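Local structure of neurotoxin (Clostridium botulinum, 3N7L) at residues I309-P321 with P331-Y345. The protein probably binds gangliosides on nerve cells, being the receptor-binding domain of a botulinum neurotoxin of serotype D/C. Numbering follows the deposited sequence.
Sequences IDNKQYSLGMYKP and PLGALDQPMDEIRKY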
# COMPACT_ATOMS: atom_id res chain seq x y z
N ILE A 309 13.88 22.38 -8.72
CA ILE A 309 12.99 22.84 -9.78
C ILE A 309 13.71 22.89 -11.12
O ILE A 309 13.48 22.03 -11.98
CB ILE A 309 12.34 24.20 -9.43
CG1 ILE A 309 11.11 23.97 -8.54
CG2 ILE A 309 11.88 24.91 -10.69
CD1 ILE A 309 11.35 23.16 -7.31
N ASP A 310 14.56 23.88 -11.32
CA ASP A 310 15.29 23.93 -12.58
C ASP A 310 16.59 23.22 -12.28
O ASP A 310 16.69 21.99 -12.37
CB ASP A 310 15.54 25.37 -13.01
CG ASP A 310 14.43 25.92 -13.89
OD1 ASP A 310 13.25 25.79 -13.52
OD2 ASP A 310 14.75 26.48 -14.97
N ASN A 311 17.59 24.01 -11.92
CA ASN A 311 18.88 23.48 -11.55
C ASN A 311 19.23 24.15 -10.24
O ASN A 311 20.38 24.49 -9.99
CB ASN A 311 19.92 23.80 -12.62
CG ASN A 311 19.92 22.78 -13.74
OD1 ASN A 311 20.26 21.62 -13.52
ND2 ASN A 311 19.52 23.21 -14.93
N LYS A 312 18.21 24.37 -9.43
CA LYS A 312 18.38 24.99 -8.13
C LYS A 312 17.53 24.20 -7.17
O LYS A 312 16.58 23.52 -7.58
CB LYS A 312 17.92 26.45 -8.15
CG LYS A 312 18.37 27.22 -9.39
CD LYS A 312 18.45 28.73 -9.18
CE LYS A 312 17.43 29.26 -8.18
NZ LYS A 312 17.87 29.03 -6.76
N GLN A 313 17.86 24.27 -5.89
CA GLN A 313 17.07 23.54 -4.91
C GLN A 313 16.43 24.48 -3.91
O GLN A 313 17.04 25.45 -3.45
CB GLN A 313 17.94 22.51 -4.19
CG GLN A 313 17.17 21.25 -3.86
CD GLN A 313 18.03 20.18 -3.22
OE1 GLN A 313 17.69 19.00 -3.28
NE2 GLN A 313 19.13 20.58 -2.60
N TYR A 314 15.18 24.19 -3.59
CA TYR A 314 14.44 24.99 -2.64
C TYR A 314 13.98 24.08 -1.52
O TYR A 314 14.09 22.86 -1.61
CB TYR A 314 13.21 25.62 -3.31
CG TYR A 314 13.52 26.45 -4.54
CD1 TYR A 314 13.78 25.85 -5.77
CD2 TYR A 314 13.57 27.84 -4.46
CE1 TYR A 314 14.09 26.62 -6.91
CE2 TYR A 314 13.87 28.62 -5.58
CZ TYR A 314 14.13 28.00 -6.80
OH TYR A 314 14.46 28.78 -7.89
N SER A 315 13.48 24.68 -0.45
CA SER A 315 12.93 23.90 0.66
C SER A 315 11.52 24.45 0.81
O SER A 315 11.27 25.62 0.49
CB SER A 315 13.73 24.11 1.95
OG SER A 315 13.81 25.48 2.29
N LEU A 316 10.58 23.62 1.25
CA LEU A 316 9.22 24.09 1.43
C LEU A 316 9.20 24.94 2.69
O LEU A 316 9.87 24.62 3.67
CB LEU A 316 8.25 22.92 1.54
CG LEU A 316 8.22 22.00 0.31
CD1 LEU A 316 7.03 21.06 0.40
CD2 LEU A 316 8.14 22.85 -0.97
N GLY A 317 8.46 26.04 2.65
CA GLY A 317 8.38 26.92 3.80
C GLY A 317 7.27 27.94 3.65
O GLY A 317 6.82 28.22 2.53
N MET A 318 6.82 28.49 4.77
CA MET A 318 5.75 29.48 4.75
C MET A 318 6.25 30.78 4.14
O MET A 318 7.44 31.08 4.20
CB MET A 318 5.27 29.77 6.18
CG MET A 318 4.60 28.58 6.86
SD MET A 318 4.10 28.96 8.57
CE MET A 318 5.68 28.81 9.40
N TYR A 319 5.35 31.54 3.54
CA TYR A 319 5.69 32.83 2.95
C TYR A 319 4.47 33.73 3.08
O TYR A 319 3.37 33.24 3.34
CB TYR A 319 6.10 32.67 1.48
CG TYR A 319 5.00 32.22 0.54
CD1 TYR A 319 4.20 33.15 -0.12
CD2 TYR A 319 4.76 30.86 0.32
CE1 TYR A 319 3.19 32.73 -0.98
CE2 TYR A 319 3.75 30.44 -0.53
CZ TYR A 319 2.97 31.38 -1.18
OH TYR A 319 1.96 30.97 -2.01
N LYS A 320 4.67 35.03 2.92
CA LYS A 320 3.57 36.00 3.02
C LYS A 320 2.92 36.16 1.66
O LYS A 320 3.56 36.56 0.69
CB LYS A 320 4.08 37.35 3.51
CG LYS A 320 2.97 38.37 3.79
CD LYS A 320 3.53 39.65 4.40
CE LYS A 320 2.42 40.62 4.81
NZ LYS A 320 1.64 41.11 3.63
N PRO A 321 1.62 35.86 1.56
CA PRO A 321 0.91 35.99 0.29
C PRO A 321 0.62 37.46 -0.05
O PRO A 321 0.68 38.31 0.84
CB PRO A 321 -0.36 35.18 0.53
CG PRO A 321 -0.65 35.48 1.98
CD PRO A 321 0.72 35.40 2.64
N PRO A 331 0.17 30.24 3.50
CA PRO A 331 0.54 29.37 2.39
C PRO A 331 1.93 28.78 2.53
O PRO A 331 2.81 29.36 3.17
CB PRO A 331 0.45 30.29 1.18
CG PRO A 331 0.98 31.58 1.75
CD PRO A 331 0.27 31.66 3.11
N LEU A 332 2.12 27.62 1.91
CA LEU A 332 3.40 26.93 1.91
C LEU A 332 3.99 27.09 0.50
O LEU A 332 3.31 26.82 -0.49
CB LEU A 332 3.21 25.45 2.22
CG LEU A 332 4.53 24.70 2.40
CD1 LEU A 332 5.18 25.17 3.70
CD2 LEU A 332 4.28 23.20 2.43
N GLY A 333 5.24 27.53 0.43
CA GLY A 333 5.88 27.72 -0.87
C GLY A 333 7.24 27.07 -0.98
O GLY A 333 7.62 26.27 -0.14
N ALA A 334 7.98 27.41 -2.04
CA ALA A 334 9.31 26.85 -2.27
C ALA A 334 10.32 27.98 -2.13
O ALA A 334 10.37 28.89 -2.96
CB ALA A 334 9.38 26.22 -3.66
N LEU A 335 11.14 27.91 -1.09
CA LEU A 335 12.10 28.97 -0.82
C LEU A 335 13.56 28.53 -0.77
O LEU A 335 13.87 27.46 -0.26
CB LEU A 335 11.74 29.63 0.52
CG LEU A 335 10.26 29.95 0.71
CD1 LEU A 335 9.99 30.28 2.17
CD2 LEU A 335 9.88 31.10 -0.20
N ASP A 336 14.44 29.36 -1.31
CA ASP A 336 15.87 29.07 -1.28
C ASP A 336 16.31 29.75 0.02
O ASP A 336 16.68 30.92 0.03
CB ASP A 336 16.57 29.70 -2.50
CG ASP A 336 18.00 29.22 -2.67
OD1 ASP A 336 18.53 29.29 -3.80
OD2 ASP A 336 18.60 28.76 -1.67
N GLN A 337 16.26 28.99 1.11
CA GLN A 337 16.57 29.53 2.44
C GLN A 337 17.56 28.70 3.26
O GLN A 337 17.67 27.49 3.10
CB GLN A 337 15.26 29.64 3.22
CG GLN A 337 14.54 28.30 3.33
CD GLN A 337 13.12 28.39 3.88
OE1 GLN A 337 12.37 27.40 3.88
NE2 GLN A 337 12.75 29.57 4.37
N PRO A 338 18.29 29.36 4.17
CA PRO A 338 19.26 28.66 5.03
C PRO A 338 18.54 27.85 6.12
O PRO A 338 17.34 28.01 6.33
CB PRO A 338 20.11 29.80 5.59
CG PRO A 338 19.16 30.95 5.64
CD PRO A 338 18.38 30.82 4.35
N MET A 339 19.28 26.98 6.80
CA MET A 339 18.71 26.10 7.83
C MET A 339 17.98 26.82 8.97
O MET A 339 16.93 26.35 9.41
CB MET A 339 19.81 25.20 8.40
CG MET A 339 19.31 23.97 9.14
SD MET A 339 18.18 22.92 8.16
CE MET A 339 19.23 22.53 6.77
N ASP A 340 18.52 27.93 9.45
CA ASP A 340 17.87 28.67 10.53
C ASP A 340 16.45 29.06 10.12
O ASP A 340 15.53 29.05 10.94
CB ASP A 340 18.66 29.94 10.89
CG ASP A 340 19.90 29.65 11.73
OD1 ASP A 340 20.68 30.58 11.98
OD2 ASP A 340 20.09 28.47 12.13
N GLU A 341 16.26 29.39 8.84
CA GLU A 341 14.94 29.76 8.34
C GLU A 341 14.04 28.53 8.20
O GLU A 341 12.84 28.59 8.47
CB GLU A 341 15.06 30.48 7.00
CG GLU A 341 15.82 31.79 7.07
CD GLU A 341 15.29 32.72 8.16
OE1 GLU A 341 14.10 33.09 8.09
OE2 GLU A 341 16.06 33.06 9.08
N ILE A 342 14.63 27.41 7.79
CA ILE A 342 13.86 26.18 7.65
C ILE A 342 13.30 25.72 9.00
O ILE A 342 12.15 25.30 9.09
CB ILE A 342 14.73 25.04 7.06
CG1 ILE A 342 15.10 25.38 5.61
CG2 ILE A 342 13.99 23.71 7.15
CD1 ILE A 342 16.00 24.35 4.95
N ARG A 343 14.12 25.82 10.04
CA ARG A 343 13.70 25.41 11.37
C ARG A 343 12.50 26.21 11.87
O ARG A 343 11.67 25.70 12.63
CB ARG A 343 14.87 25.54 12.35
CG ARG A 343 16.08 24.72 11.96
CD ARG A 343 17.26 24.99 12.88
NE ARG A 343 17.15 24.25 14.13
CZ ARG A 343 17.38 22.94 14.25
NH1 ARG A 343 17.73 22.23 13.19
NH2 ARG A 343 17.23 22.35 15.43
N LYS A 344 12.40 27.46 11.44
CA LYS A 344 11.30 28.32 11.87
C LYS A 344 10.08 28.33 10.96
O LYS A 344 8.95 28.47 11.43
CB LYS A 344 11.79 29.76 12.04
CG LYS A 344 12.86 29.93 13.12
CD LYS A 344 13.29 31.37 13.26
CE LYS A 344 13.94 31.89 11.99
NZ LYS A 344 14.50 33.25 12.20
N TYR A 345 10.30 28.18 9.66
CA TYR A 345 9.17 28.23 8.73
C TYR A 345 8.89 27.02 7.86
O TYR A 345 7.89 27.00 7.15
CB TYR A 345 9.33 29.45 7.83
CG TYR A 345 9.63 30.72 8.60
CD1 TYR A 345 8.76 31.17 9.59
CD2 TYR A 345 10.79 31.44 8.35
CE1 TYR A 345 9.04 32.32 10.32
CE2 TYR A 345 11.09 32.60 9.08
CZ TYR A 345 10.21 33.03 10.06
OH TYR A 345 10.49 34.16 10.78
O HOH W 1 19.59 26.29 -4.82
O HOH W 2 17.66 26.01 -0.61
O HOH W 3 16.43 25.71 1.52
O HOH W 4 1.69 28.20 -2.25
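The hydroxyl of Ser315 sits among three oxygens. Its OG lies 2.9 Å from Gln337 OE1 and 3.2 Å from Leu335 O, so its one proton has two acceptors within reach. A water donates to it and also to Gln337 O. Gln337 CG lies between its backbone N and carbonyl carbon (chi1 58°), close beside Ser315 OG, and the chain beyond it is extended, with OE1 at the hydroxyl. Ile342 CG1 and CD1 pack against the same OG from the helix.

Ser315 and Leu335 form a hydrogen-bonded antiparallel pair, with Ser315 N 2.8 Å from Leu335 O. Gly317 and Gly333 form the next one. Between these two pairs, Leu316 and Ala334 form a non-hydrogen-bonded pair. This is the beta hairpin of strands 313-318 and 329-335, within the trefoil-type C-terminal half of the receptor-binding domain. After the hairpin the chain turns at Asp336 and enters helix 339-345, with Pro338 as N-cap. The last residue of the helix returns to the first strand: Met318 N donates to Tyr345 O at 3.0 Å, from above the carbonyl plane. Met318 CE lies at the edge of the Tyr345 ring.

Just beyond the Met318-Leu332 pair, Pro331 CG stands over one face of the Tyr319 ring, 3.7 Å from its centroid, in a CH-pi contact. Gly333 N meets the edge of that ring. A water links Tyr319 OH to Leu332 O. Tyr319 O is buried here without a polar partner. At the other end, Lys312 NZ makes a salt bridge to Asp336 OD1 at 3.0 Å.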